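PDB 3W5M: alpha-L-rhamnosidase from Streptomyces avermitilis, which hydrolyses terminal non-reducing alpha-L-rhamnose residues from rhamnosides such as citrus flavonoids and gum arabic, cleaving both alpha-1,6 and alpha-1,2 linkages. Local coordinates for residues Pro312-Ser317 against Val405-Gly410; Ala483-Ala488 against Ser586-Val591; Ser510-Val515 against Glu558-Pro563; Ala698-Pro703 against Ala765-Leu770; Thr761-His766 against Leu819-Val824. All coordinates share one frame; numbering follows the deposited sequence.

Overall arrangement
From the N terminus, interaction 1 comes first: it closes an 87-residue loop in the rhamnosidase N-terminal domain by pairing strands 316-326 and 398-407. Interaction 2 then closes a loop of similar length between strands 480-493 and 587-594. Interaction 3 is nested inside that loop and touches interaction 2, because strands 587-594 and 510-515 are neighbours in one sheet, of the concanavalin-like part of the chain. Interactions 4 and 5 follow in the helical catalytic domain. They overlap on helix 756-777, share Ala765 and His766, and join it to helix 698-710 and to the end of helix 812-820. Interactions 1 and 5 lie about 63 Å apart, centre to centre.

Interaction 1 (Pro312-Ser317 against Val405-Gly410); sequences PHKKVS and VEYADG
Tyr407 carries this contact by setting its phenol against the turn that Pro312 begins. Pro312 CG sits over one face of the ring, 4.0 Å from the Tyr407 ring centroid and 30° off the normal, a CH-pi contact. Val316 CG2 approaches CE1 of Tyr407 obliquely at 3.5 Å, while the carbonyl oxygen of Lys315 lies in the ring plane, 3.4 Å from CD1 of Tyr407. At the far end Tyr407 OH donates to a water at 2.6 Å, and that water donates in turn to Pro312 O. Replacing the tyrosine by an alanine would probably leave Pro312 CG without its aromatic floor and the bridging water without its donor, so that the Pro312 turn could shift.

Behind these contacts the backbones pair antiparallel, Val316 opposite Tyr407 as a non-hydrogen-bonded pair. Ala408 N gives a nearly straight bond (168°) to Lys315 O at 3.0 Å, and Ser317 N binds Glu406 O at 2.9 Å; Ser317 OG adds a weak bond to the same oxygen. Farther out, the extended chain of Lys314 brings NZ to the syn lone pair of Asp409 OD2, at 2.9 Å. Thr411 OG1 binds both Lys314 NZ and Asp409 OD1, a partner shared by the ion pair. Asp409 belongs to the type I turn Tyr407-Gly410, which connects strands 398-407 and 412-416 at the end of a five-stranded sheet. A tyrosine held by a proline on its face and a water at its hydroxyl suggests that apolar packing and backbone bonds do most of the holding, the surface salt bridge being probably weakened by solvent.

Interaction 2 (Ala483-Ala488 against Ser586-Val591); sequences AKELPA and SVTGRV
Leu486 and Gly589 form the tight centre of this antiparallel pairing. Leu486 N reaches Gly589 O at 2.8 Å, and Gly589 N returns the bond to Leu486 O at the same 2.8 Å. Beside them, Val591 N binds Lys484 O at 2.8 Å. Glycine puts no side chain on the Leu486 face, where Leu486 CD1 instead packs on Val591 CG2 at 4.0 Å. The aliphatic part of Lys484 lies alongside Val591, and Trp618 of helix 607-622 touches all three residues.

The other face, with Glu485 and Pro487, is more open to solvent and more polar. With OG1 opposite its carbonyl carbon (chi1 -57°), Thr588 turns its methyl CG2 to CB of Glu485, 3.8 Å away. The Glu485 carboxylate extends past Thr588 to a salt bridge with Arg512; its OE2 stays 6.0 Å from Arg590 NE, and Arg590 NH2 binds Pro563 O. Pairing also slackens towards Ala488, whose N makes a weak bond of 3.3 Å to Val587 O. Within the concanavalin-like sheet, these two strands therefore combine a mainly apolar face on which Trp618 packs with a charged face whose acid is paired with Arg512 and whose arginine is held by the carbonyl of Pro563.

Interaction 3 (Ser510-Val515 against Glu558-Pro563); sequences SVRLRV and EETYEP
Arg514 bends across Thr560 to reach Glu558. Its CB stands 3.9 Å from Glu559 O, and CG follows 4.2 Å from Glu558 OE2. Two like-signed bends (chi2 -61°, chi3 -59°) then curl the chain back over the neighbouring strand, so that CD comes 3.4 Å from Thr560 OG1. NE is closer still to that hydroxyl oxygen, at 2.8 Å, but the angle is too poor for a bond, since OG1 lies over a face of the guanidinium. Glu558 OE2 covers the opposite face, above CZ and with NH1 also close to it, 3.2 Å from Arg514 NH2, where charge alone attracts it. NH2 directs its N-H in the guanidinium plane at Glu558 O instead, 3.3 Å away and practically straight (177°).

These residues lie on strands 510-515 and 559-561, an antiparallel pair of the concanavalin-like domain in which 559-561 is the outermost strand. Leu513 and Tyr561 exchange two backbone hydrogen bonds, and Val515 pairs with Glu559 beyond them.

Arg512 handles its acid differently. Its NH1 meets Glu562 OE2 edge-on at 3.0 Å, almost along the C-O axis, although the guanidinium and carboxylate planes are steeply inclined; NH2 serves Glu485 on the other side. Both side chains run the same way, so their aliphatic parts also touch, and Thr560 CG2 rests on Arg512 CD at 3.7 Å.

Interaction 4 (Ala698-Pro703 against Ala765-Leu770); sequences AGVTVP and AHSADL
Val700 splits its two methyls between Ser767 and Leu770: at chi1 -163°, CG1 stands opposite the backbone N and CG2 opposite the carbonyl carbon. CG1 meets Leu770 CB at 3.7 Å, and CG2 lies against Ser767 OG at 3.6 Å. Thr701 places OG1 in the crowded position between backbone N and carbonyl carbon (chi1 58°), turning the methyl CG2 towards the other helix, where it touches Leu770 CD1 at 4.0 Å and approaches the edge of the His766 imidazole, with CD2 of His766 4.3 Å away. Leu770 thus receives both residues, its CB against the valine and its CD1 beside the threonine, while its CG rests over a face of the His766 ring one turn earlier.

The two helices belong to the (alpha/alpha)6-barrel of the catalytic domain. Their short segments cross at 45° with axes 9.7 Å apart, so contact is limited to a few residues around the closest approach, Val700 and Ser767. An alanine in place of Val700 would probably open a gap beside Ser767 OG and Leu770 CB and cost the two helices their nearest apolar contact.

Both hydroxyls find their polar partners outside the two segments. Ser767 OG binds Asp697 OD1, just before helix 698-710, and Thr701 OG1 pairs with Asn645 of helix 641-654. Val700 also touches Trp726 of helix 713-732. The Thr701 side chain lies about 9 Å from that of Trp695, a residue that binds alpha-L-rhamnose.

Interaction 5 (Thr761-His766 against Leu819-Val824); sequences TAYFAH and LSMNLV
Met821 runs out at about a right angle to both Tyr763 and His766, and three of its atoms are used in succession. CG passes the imidazole obliquely, 3.7 Å from His766 ND1. SD then settles 3.7 Å from His766 CB and against the carbonyl oxygen and CB of Ala762. Finally the methyl CE stands over the centre of the Tyr763 ring, 3.7 Å from its centroid and only 13° off the normal. An extended chain (chi2 171°, chi3 173°) makes this reach possible, and the result is a Met-aromatic contact in which the methyl, rather than the sulfur, presses on the ring face.

Beside Met821, Leu823 sets its two methyls on neighbouring alanines of one flank: CD1 touches Ala762 CB at 3.6 Å, CD2 Ala765 CB at 3.8 Å. The one polar link is a water in the plane of the imidazole, 2.8 Å from His766 ND1, which donates to Met821 O at 2.7 Å. Tyr763 OH bonds to Asn645, and the tyrosine side chain lies about 7 Å from that of Trp695, which binds alpha-L-rhamnose.

Helix 812-820 ends here in a Schellman motif with Asn822 as C-prime residue, and the turn places Met821 and Leu823 against the flank of helix 756-777. Helix 854-863 adds Arg856 beside both Met821 and His766, while helix 783-800 packs Phe796 on Ala762 and Ile792 on Ala765.

Interaction 1 (Pro312-Ser317 against Val405-Gly410)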
# COMPACT_ATOMS: atom_id res chain seq x y z
N PRO A 312 -39.93 9.19 4.11
CA PRO A 312 -41.34 9.21 3.66
C PRO A 312 -41.69 8.06 2.72
O PRO A 312 -40.80 7.48 2.09
CB PRO A 312 -41.45 10.55 2.92
CG PRO A 312 -40.06 10.83 2.45
CD PRO A 312 -39.16 10.31 3.54
N HIS A 313 -42.98 7.74 2.61
CA HIS A 313 -43.47 6.78 1.61
C HIS A 313 -43.69 7.49 0.28
O HIS A 313 -44.83 7.79 -0.11
CB HIS A 313 -44.76 6.09 2.06
CG HIS A 313 -44.61 5.30 3.32
ND1 HIS A 313 -44.55 3.92 3.33
CD2 HIS A 313 -44.50 5.69 4.61
CE1 HIS A 313 -44.40 3.50 4.57
NE2 HIS A 313 -44.37 4.55 5.37
N LYS A 314 -42.59 7.78 -0.41
CA LYS A 314 -42.60 8.39 -1.73
C LYS A 314 -41.62 7.64 -2.56
O LYS A 314 -40.68 7.05 -2.03
CB LYS A 314 -42.09 9.83 -1.69
CG LYS A 314 -42.94 10.83 -0.98
CD LYS A 314 -42.25 12.17 -1.10
CE LYS A 314 -42.82 13.15 -0.11
NZ LYS A 314 -42.11 14.46 -0.21
N LYS A 315 -41.78 7.73 -3.87
CA LYS A 315 -40.89 7.11 -4.82
C LYS A 315 -39.49 7.78 -4.78
O LYS A 315 -39.38 8.99 -4.94
CB LYS A 315 -41.51 7.19 -6.21
CG LYS A 315 -40.60 6.77 -7.36
CD LYS A 315 -40.26 5.29 -7.32
CE LYS A 315 -39.58 4.86 -8.62
NZ LYS A 315 -40.52 4.93 -9.77
N VAL A 316 -38.46 6.98 -4.53
CA VAL A 316 -37.06 7.43 -4.50
C VAL A 316 -36.54 7.53 -5.91
O VAL A 316 -36.69 6.60 -6.71
CB VAL A 316 -36.18 6.44 -3.69
CG1 VAL A 316 -34.70 6.81 -3.77
CG2 VAL A 316 -36.65 6.36 -2.25
N SER A 317 -35.95 8.67 -6.25
CA SER A 317 -35.29 8.81 -7.52
C SER A 317 -33.80 8.47 -7.42
O SER A 317 -33.22 8.00 -8.39
CB SER A 317 -35.50 10.22 -8.12
OG SER A 317 -35.02 11.22 -7.22
N VAL A 405 -31.08 11.37 0.16
CA VAL A 405 -32.12 10.70 -0.62
C VAL A 405 -32.94 11.75 -1.37
O VAL A 405 -33.46 12.68 -0.74
CB VAL A 405 -33.07 9.94 0.31
CG1 VAL A 405 -33.98 9.03 -0.54
CG2 VAL A 405 -32.27 9.14 1.35
N GLU A 406 -33.04 11.61 -2.69
CA GLU A 406 -33.85 12.49 -3.55
C GLU A 406 -35.11 11.73 -3.93
O GLU A 406 -35.04 10.55 -4.24
CB GLU A 406 -33.14 12.84 -4.84
CG GLU A 406 -31.65 13.14 -4.73
CD GLU A 406 -31.31 14.61 -4.50
OE1 GLU A 406 -32.10 15.34 -3.85
OE2 GLU A 406 -30.21 15.03 -4.96
N TYR A 407 -36.22 12.44 -3.96
CA TYR A 407 -37.51 11.84 -4.28
C TYR A 407 -38.02 12.37 -5.64
O TYR A 407 -37.62 13.46 -6.07
CB TYR A 407 -38.48 12.10 -3.13
CG TYR A 407 -38.11 11.31 -1.90
CD1 TYR A 407 -38.41 9.93 -1.82
CD2 TYR A 407 -37.45 11.90 -0.83
CE1 TYR A 407 -38.07 9.18 -0.71
CE2 TYR A 407 -37.10 11.15 0.30
CZ TYR A 407 -37.42 9.78 0.34
OH TYR A 407 -37.09 9.01 1.44
N ALA A 408 -38.85 11.57 -6.31
CA ALA A 408 -39.32 11.88 -7.65
C ALA A 408 -40.12 13.18 -7.68
O ALA A 408 -40.13 13.84 -8.69
CB ALA A 408 -40.13 10.72 -8.27
N ASP A 409 -40.74 13.57 -6.57
CA ASP A 409 -41.44 14.87 -6.49
C ASP A 409 -40.50 16.08 -6.32
O ASP A 409 -40.97 17.21 -6.14
CB ASP A 409 -42.53 14.89 -5.40
CG ASP A 409 -41.96 14.81 -3.99
OD1 ASP A 409 -40.72 14.70 -3.83
OD2 ASP A 409 -42.74 14.87 -3.02
N GLY A 410 -39.19 15.81 -6.35
CA GLY A 410 -38.15 16.83 -6.23
C GLY A 410 -37.74 17.17 -4.81
O GLY A 410 -36.87 18.03 -4.62
O HOH W 1 -38.28 6.71 1.52
O HOH W 2 -41.74 11.31 -5.03

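Interaction 2 (Ala483-Ala488 against Ser586-Val591)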
# COMPACT_ATOMS: atom_id res chain seq x y z
N ALA A 483 -9.68 -8.60 -5.12
CA ALA A 483 -9.57 -8.79 -6.57
C ALA A 483 -9.69 -10.26 -6.91
O ALA A 483 -10.05 -10.61 -8.04
CB ALA A 483 -8.24 -8.25 -7.06
N LYS A 484 -9.36 -11.13 -5.96
CA LYS A 484 -9.44 -12.60 -6.16
C LYS A 484 -9.26 -13.35 -4.87
O LYS A 484 -8.78 -12.79 -3.87
CB LYS A 484 -8.48 -13.12 -7.23
CG LYS A 484 -7.03 -12.77 -7.05
CD LYS A 484 -6.22 -13.37 -8.20
CE LYS A 484 -5.85 -14.80 -7.90
NZ LYS A 484 -6.01 -15.64 -9.11
N GLU A 485 -9.69 -14.61 -4.88
CA GLU A 485 -9.54 -15.49 -3.73
C GLU A 485 -8.53 -16.59 -4.08
O GLU A 485 -8.46 -17.00 -5.24
CB GLU A 485 -10.90 -16.08 -3.34
CG GLU A 485 -11.86 -15.03 -2.83
CD GLU A 485 -13.15 -15.60 -2.26
OE1 GLU A 485 -13.44 -16.81 -2.48
OE2 GLU A 485 -13.89 -14.84 -1.59
N LEU A 486 -7.74 -17.03 -3.10
CA LEU A 486 -6.79 -18.13 -3.26
C LEU A 486 -7.14 -19.24 -2.28
O LEU A 486 -6.85 -19.12 -1.10
CB LEU A 486 -5.34 -17.67 -3.00
CG LEU A 486 -4.68 -16.68 -3.98
CD1 LEU A 486 -3.30 -16.25 -3.50
CD2 LEU A 486 -4.60 -17.25 -5.39
N PRO A 487 -7.74 -20.34 -2.77
CA PRO A 487 -8.06 -21.43 -1.82
C PRO A 487 -6.77 -22.06 -1.33
O PRO A 487 -5.79 -22.05 -2.05
CB PRO A 487 -8.85 -22.44 -2.68
CG PRO A 487 -9.26 -21.70 -3.91
CD PRO A 487 -8.24 -20.62 -4.13
N ALA A 488 -6.74 -22.58 -0.11
CA ALA A 488 -5.57 -23.27 0.38
C ALA A 488 -5.32 -24.47 -0.53
O ALA A 488 -6.28 -25.11 -0.97
CB ALA A 488 -5.78 -23.71 1.80
N SER A 586 -11.09 -24.76 4.83
CA SER A 586 -11.19 -23.97 6.08
C SER A 586 -10.63 -22.55 5.95
O SER A 586 -11.00 -21.67 6.73
CB SER A 586 -10.45 -24.66 7.21
OG SER A 586 -10.98 -25.97 7.37
N VAL A 587 -9.69 -22.36 5.03
CA VAL A 587 -8.96 -21.09 4.89
C VAL A 587 -8.84 -20.72 3.40
O VAL A 587 -8.38 -21.52 2.58
CB VAL A 587 -7.56 -21.16 5.57
CG1 VAL A 587 -6.75 -19.88 5.33
CG2 VAL A 587 -7.68 -21.39 7.07
N THR A 588 -9.26 -19.51 3.05
CA THR A 588 -9.16 -19.03 1.67
C THR A 588 -8.58 -17.63 1.75
O THR A 588 -9.08 -16.82 2.52
CB THR A 588 -10.55 -18.98 1.03
OG1 THR A 588 -11.15 -20.30 1.11
CG2 THR A 588 -10.48 -18.55 -0.43
N GLY A 589 -7.52 -17.35 0.99
CA GLY A 589 -6.98 -15.99 1.00
C GLY A 589 -7.83 -15.04 0.18
O GLY A 589 -8.34 -15.41 -0.89
N ARG A 590 -7.98 -13.79 0.66
CA ARG A 590 -8.71 -12.79 -0.10
C ARG A 590 -7.69 -11.72 -0.46
O ARG A 590 -7.22 -11.01 0.42
CB ARG A 590 -9.87 -12.21 0.72
CG ARG A 590 -10.88 -13.29 1.11
CD ARG A 590 -11.99 -12.74 2.01
NE ARG A 590 -11.42 -12.14 3.20
CZ ARG A 590 -11.90 -11.06 3.84
NH1 ARG A 590 -13.01 -10.43 3.43
NH2 ARG A 590 -11.25 -10.62 4.92
N VAL A 591 -7.32 -11.68 -1.73
CA VAL A 591 -6.25 -10.79 -2.23
C VAL A 591 -6.84 -9.38 -2.40
O VAL A 591 -7.79 -9.20 -3.16
CB VAL A 591 -5.76 -11.31 -3.59
CG1 VAL A 591 -4.70 -10.38 -4.20
CG2 VAL A 591 -5.18 -12.72 -3.43

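Interaction 3 (Ser510-Val515 against Glu558-Pro563)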
# COMPACT_ATOMS: atom_id res chain seq x y z
N SER A 510 -6.30 -10.85 3.59
CA SER A 510 -6.57 -11.59 4.82
C SER A 510 -7.42 -12.81 4.43
O SER A 510 -7.83 -12.93 3.29
CB SER A 510 -7.30 -10.70 5.86
OG SER A 510 -8.50 -10.17 5.34
N VAL A 511 -7.71 -13.70 5.36
CA VAL A 511 -8.35 -14.94 4.98
C VAL A 511 -9.85 -14.94 5.29
O VAL A 511 -10.35 -14.08 6.00
CB VAL A 511 -7.65 -16.16 5.63
CG1 VAL A 511 -6.15 -16.02 5.49
CG2 VAL A 511 -8.06 -16.35 7.08
N ARG A 512 -10.56 -15.88 4.70
CA ARG A 512 -11.87 -16.29 5.22
C ARG A 512 -11.63 -17.62 5.91
O ARG A 512 -11.06 -18.55 5.31
CB ARG A 512 -12.85 -16.49 4.07
CG ARG A 512 -14.16 -17.13 4.53
CD ARG A 512 -15.28 -16.99 3.50
NE ARG A 512 -14.95 -17.68 2.26
CZ ARG A 512 -14.58 -17.06 1.14
NH1 ARG A 512 -14.50 -15.73 1.10
NH2 ARG A 512 -14.29 -17.77 0.07
N LEU A 513 -12.08 -17.69 7.16
CA LEU A 513 -12.01 -18.90 7.98
C LEU A 513 -13.41 -19.48 8.05
O LEU A 513 -14.36 -18.72 8.35
CB LEU A 513 -11.53 -18.54 9.37
CG LEU A 513 -11.51 -19.60 10.45
CD1 LEU A 513 -10.49 -20.71 10.14
CD2 LEU A 513 -11.27 -18.98 11.82
N ARG A 514 -13.55 -20.78 7.73
CA ARG A 514 -14.78 -21.52 8.01
C ARG A 514 -14.48 -22.53 9.11
O ARG A 514 -13.48 -23.25 9.06
CB ARG A 514 -15.33 -22.28 6.79
CG ARG A 514 -15.52 -21.49 5.50
CD ARG A 514 -16.50 -20.32 5.62
NE ARG A 514 -17.85 -20.73 6.03
CZ ARG A 514 -18.80 -21.17 5.21
NH1 ARG A 514 -18.56 -21.28 3.91
NH2 ARG A 514 -19.99 -21.51 5.69
N VAL A 515 -15.31 -22.55 10.14
CA VAL A 515 -15.07 -23.40 11.30
C VAL A 515 -16.38 -23.74 12.00
O VAL A 515 -17.28 -22.91 12.10
CB VAL A 515 -14.05 -22.76 12.28
CG1 VAL A 515 -14.56 -21.40 12.79
CG2 VAL A 515 -13.71 -23.68 13.44
N GLU A 558 -21.73 -23.73 10.58
CA GLU A 558 -20.46 -23.51 9.89
C GLU A 558 -20.15 -22.01 9.87
O GLU A 558 -20.48 -21.30 8.90
CB GLU A 558 -20.46 -24.10 8.48
CG GLU A 558 -19.09 -24.21 7.83
CD GLU A 558 -19.12 -24.93 6.50
OE1 GLU A 558 -19.72 -26.03 6.40
OE2 GLU A 558 -18.53 -24.40 5.53
N GLU A 559 -19.49 -21.54 10.94
CA GLU A 559 -19.18 -20.12 11.12
C GLU A 559 -18.23 -19.58 10.05
O GLU A 559 -17.43 -20.33 9.50
CB GLU A 559 -18.64 -19.87 12.51
CG GLU A 559 -19.71 -20.15 13.56
CD GLU A 559 -19.24 -19.98 14.99
OE1 GLU A 559 -18.54 -18.98 15.30
OE2 GLU A 559 -19.57 -20.84 15.83
N THR A 560 -18.36 -18.29 9.73
CA THR A 560 -17.51 -17.67 8.70
C THR A 560 -16.88 -16.47 9.34
O THR A 560 -17.62 -15.64 9.85
CB THR A 560 -18.32 -17.19 7.48
OG1 THR A 560 -18.94 -18.31 6.84
CG2 THR A 560 -17.41 -16.47 6.47
N TYR A 561 -15.55 -16.39 9.34
CA TYR A 561 -14.88 -15.19 9.88
C TYR A 561 -14.05 -14.55 8.77
O TYR A 561 -13.22 -15.23 8.14
CB TYR A 561 -14.02 -15.53 11.09
CG TYR A 561 -13.16 -14.35 11.52
CD1 TYR A 561 -13.74 -13.11 11.88
CD2 TYR A 561 -11.77 -14.45 11.53
CE1 TYR A 561 -12.94 -12.03 12.23
CE2 TYR A 561 -10.97 -13.37 11.88
CZ TYR A 561 -11.56 -12.17 12.24
OH TYR A 561 -10.74 -11.10 12.60
N GLU A 562 -14.26 -13.24 8.55
CA GLU A 562 -13.48 -12.51 7.55
C GLU A 562 -13.01 -11.22 8.20
O GLU A 562 -13.83 -10.35 8.44
CB GLU A 562 -14.35 -12.20 6.33
CG GLU A 562 -14.50 -13.41 5.40
CD GLU A 562 -15.55 -13.21 4.33
OE1 GLU A 562 -16.58 -12.57 4.60
OE2 GLU A 562 -15.35 -13.70 3.20
N PRO A 563 -11.71 -11.08 8.47
CA PRO A 563 -11.26 -9.80 9.08
C PRO A 563 -11.62 -8.57 8.23
O PRO A 563 -11.78 -8.68 7.00
CB PRO A 563 -9.74 -9.97 9.16
CG PRO A 563 -9.53 -11.47 9.18
CD PRO A 563 -10.59 -12.02 8.27
O HOH W 3 -8.96 -7.63 6.09

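Interaction 4 (Ala698-Pro703 against Ala765-Leu770)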
# COMPACT_ATOMS: atom_id res chain seq x y z
N ALA A 698 12.15 10.56 -6.48
CA ALA A 698 10.87 10.06 -6.93
C ALA A 698 9.93 11.19 -7.31
O ALA A 698 9.09 11.02 -8.20
CB ALA A 698 10.23 9.18 -5.85
N GLY A 699 10.05 12.32 -6.64
CA GLY A 699 9.27 13.54 -6.95
C GLY A 699 9.43 14.06 -8.38
O GLY A 699 8.57 14.79 -8.87
N VAL A 700 10.55 13.71 -9.03
CA VAL A 700 10.83 14.03 -10.43
C VAL A 700 10.60 12.82 -11.36
O VAL A 700 9.95 12.93 -12.42
CB VAL A 700 12.31 14.49 -10.59
CG1 VAL A 700 12.47 15.21 -11.94
CG2 VAL A 700 12.74 15.35 -9.42
N THR A 701 11.10 11.65 -10.96
CA THR A 701 11.13 10.49 -11.84
C THR A 701 9.78 9.82 -11.99
O THR A 701 9.48 9.25 -13.02
CB THR A 701 12.11 9.39 -11.37
OG1 THR A 701 11.76 8.97 -10.06
CG2 THR A 701 13.57 9.92 -11.32
N VAL A 702 8.98 9.88 -10.94
CA VAL A 702 7.66 9.24 -10.98
C VAL A 702 6.66 10.04 -11.88
O VAL A 702 5.95 9.43 -12.71
CB VAL A 702 7.14 8.92 -9.57
CG1 VAL A 702 5.76 8.31 -9.66
CG2 VAL A 702 8.06 7.87 -8.88
N PRO A 703 6.60 11.38 -11.76
CA PRO A 703 5.81 12.12 -12.76
C PRO A 703 6.30 11.86 -14.18
O PRO A 703 5.50 11.70 -15.11
CB PRO A 703 6.01 13.58 -12.36
CG PRO A 703 6.25 13.52 -10.89
CD PRO A 703 7.02 12.26 -10.65
N ALA A 765 22.07 15.73 -11.30
CA ALA A 765 22.09 15.99 -12.74
C ALA A 765 20.86 15.44 -13.43
O ALA A 765 20.25 16.15 -14.24
CB ALA A 765 23.33 15.37 -13.38
N HIS A 766 20.51 14.19 -13.13
CA HIS A 766 19.38 13.53 -13.78
C HIS A 766 18.06 14.27 -13.49
O HIS A 766 17.20 14.41 -14.39
CB HIS A 766 19.25 12.08 -13.32
CG HIS A 766 18.22 11.28 -14.07
ND1 HIS A 766 18.28 11.10 -15.44
CD2 HIS A 766 17.13 10.60 -13.65
CE1 HIS A 766 17.26 10.34 -15.82
NE2 HIS A 766 16.55 10.03 -14.75
N SER A 767 17.90 14.71 -12.24
CA SER A 767 16.75 15.53 -11.88
C SER A 767 16.70 16.86 -12.65
O SER A 767 15.63 17.28 -13.10
CB SER A 767 16.68 15.76 -10.38
OG SER A 767 16.23 14.59 -9.76
N ALA A 768 17.85 17.51 -12.83
CA ALA A 768 17.92 18.72 -13.65
C ALA A 768 17.53 18.45 -15.11
O ALA A 768 16.84 19.26 -15.75
CB ALA A 768 19.32 19.34 -13.58
N ASP A 769 18.00 17.31 -15.64
CA ASP A 769 17.73 16.85 -17.00
C ASP A 769 16.22 16.64 -17.16
O ASP A 769 15.60 17.14 -18.11
CB ASP A 769 18.47 15.53 -17.24
CG ASP A 769 18.29 14.96 -18.64
OD1 ASP A 769 17.56 15.51 -19.49
OD2 ASP A 769 18.92 13.92 -18.91
N LEU A 770 15.63 15.90 -16.23
CA LEU A 770 14.21 15.65 -16.34
C LEU A 770 13.39 16.92 -16.21
O LEU A 770 12.38 17.08 -16.92
CB LEU A 770 13.75 14.62 -15.31
CG LEU A 770 14.22 13.18 -15.51
CD1 LEU A 770 13.51 12.30 -14.48
CD2 LEU A 770 14.03 12.67 -16.94

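Interaction 5 (Thr761-His766 against Leu819-Val824)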
# COMPACT_ATOMS: atom_id res chain seq x y z
N THR A 761 25.57 12.94 -6.89
CA THR A 761 25.77 13.92 -7.93
C THR A 761 25.10 13.45 -9.25
O THR A 761 24.53 14.27 -9.95
CB THR A 761 27.26 14.29 -8.12
OG1 THR A 761 27.82 14.68 -6.85
CG2 THR A 761 27.37 15.49 -9.04
N ALA A 762 25.10 12.14 -9.54
CA ALA A 762 24.45 11.61 -10.74
C ALA A 762 22.93 11.87 -10.69
O ALA A 762 22.32 12.37 -11.66
CB ALA A 762 24.73 10.12 -10.88
N TYR A 763 22.33 11.62 -9.53
CA TYR A 763 20.89 11.87 -9.37
C TYR A 763 20.49 13.35 -9.45
O TYR A 763 19.43 13.69 -10.01
CB TYR A 763 20.33 11.15 -8.12
CG TYR A 763 19.57 9.91 -8.52
CD1 TYR A 763 18.27 10.02 -9.02
CD2 TYR A 763 20.13 8.63 -8.42
CE1 TYR A 763 17.56 8.91 -9.43
CE2 TYR A 763 19.42 7.50 -8.82
CZ TYR A 763 18.11 7.65 -9.30
OH TYR A 763 17.34 6.56 -9.73
N PHE A 764 21.35 14.24 -8.94
CA PHE A 764 21.16 15.68 -9.03
C PHE A 764 21.07 16.12 -10.51
O PHE A 764 20.13 16.81 -10.91
CB PHE A 764 22.30 16.38 -8.24
CG PHE A 764 22.27 17.90 -8.24
CD1 PHE A 764 21.10 18.63 -8.44
CD2 PHE A 764 23.44 18.61 -7.99
CE1 PHE A 764 21.10 20.02 -8.40
CE2 PHE A 764 23.44 20.00 -7.94
CZ PHE A 764 22.28 20.71 -8.15
N ALA A 765 22.07 15.73 -11.30
CA ALA A 765 22.09 15.99 -12.74
C ALA A 765 20.86 15.44 -13.43
O ALA A 765 20.25 16.15 -14.24
CB ALA A 765 23.33 15.37 -13.38
N HIS A 766 20.51 14.19 -13.13
CA HIS A 766 19.38 13.53 -13.78
C HIS A 766 18.06 14.27 -13.49
O HIS A 766 17.20 14.41 -14.39
CB HIS A 766 19.25 12.08 -13.32
CG HIS A 766 18.22 11.28 -14.07
ND1 HIS A 766 18.28 11.10 -15.44
CD2 HIS A 766 17.13 10.60 -13.65
CE1 HIS A 766 17.26 10.34 -15.82
NE2 HIS A 766 16.55 10.03 -14.75
N LEU A 819 26.14 5.72 -17.65
CA LEU A 819 25.69 5.47 -19.03
C LEU A 819 24.21 5.79 -19.19
O LEU A 819 23.80 6.42 -20.18
CB LEU A 819 25.99 4.03 -19.46
CG LEU A 819 27.50 3.81 -19.67
CD1 LEU A 819 27.76 2.32 -19.62
CD2 LEU A 819 27.96 4.43 -21.00
N SER A 820 23.41 5.37 -18.21
CA SER A 820 21.96 5.59 -18.24
C SER A 820 21.57 7.07 -18.28
O SER A 820 20.69 7.45 -19.05
CB SER A 820 21.30 4.94 -17.02
OG SER A 820 19.90 4.91 -17.23
N MET A 821 22.19 7.86 -17.43
CA MET A 821 21.85 9.26 -17.22
C MET A 821 22.63 10.20 -18.14
O MET A 821 22.55 11.42 -18.00
CB MET A 821 22.05 9.66 -15.75
CG MET A 821 21.16 8.87 -14.79
SD MET A 821 21.56 9.16 -13.07
CE MET A 821 20.20 8.25 -12.28
N ASN A 822 23.35 9.61 -19.08
CA ASN A 822 24.11 10.33 -20.12
C ASN A 822 25.15 11.24 -19.51
O ASN A 822 25.30 12.41 -19.90
CB ASN A 822 23.14 11.06 -21.08
CG ASN A 822 22.16 10.10 -21.74
OD1 ASN A 822 22.57 9.08 -22.28
ND2 ASN A 822 20.86 10.41 -21.67
N LEU A 823 25.88 10.68 -18.53
CA LEU A 823 26.88 11.42 -17.80
C LEU A 823 28.31 11.17 -18.31
O LEU A 823 29.14 12.05 -18.16
CB LEU A 823 26.77 11.18 -16.29
CG LEU A 823 25.41 11.63 -15.71
CD1 LEU A 823 25.25 11.20 -14.27
CD2 LEU A 823 25.17 13.13 -15.82
N VAL A 824 28.55 10.02 -18.94
CA VAL A 824 29.87 9.71 -19.51
C VAL A 824 30.06 10.60 -20.75
O VAL A 824 29.18 10.66 -21.59
CB VAL A 824 29.96 8.23 -19.97
CG1 VAL A 824 31.36 7.90 -20.46
CG2 VAL A 824 29.58 7.27 -18.86
O HOH W 4 20.17 12.40 -17.09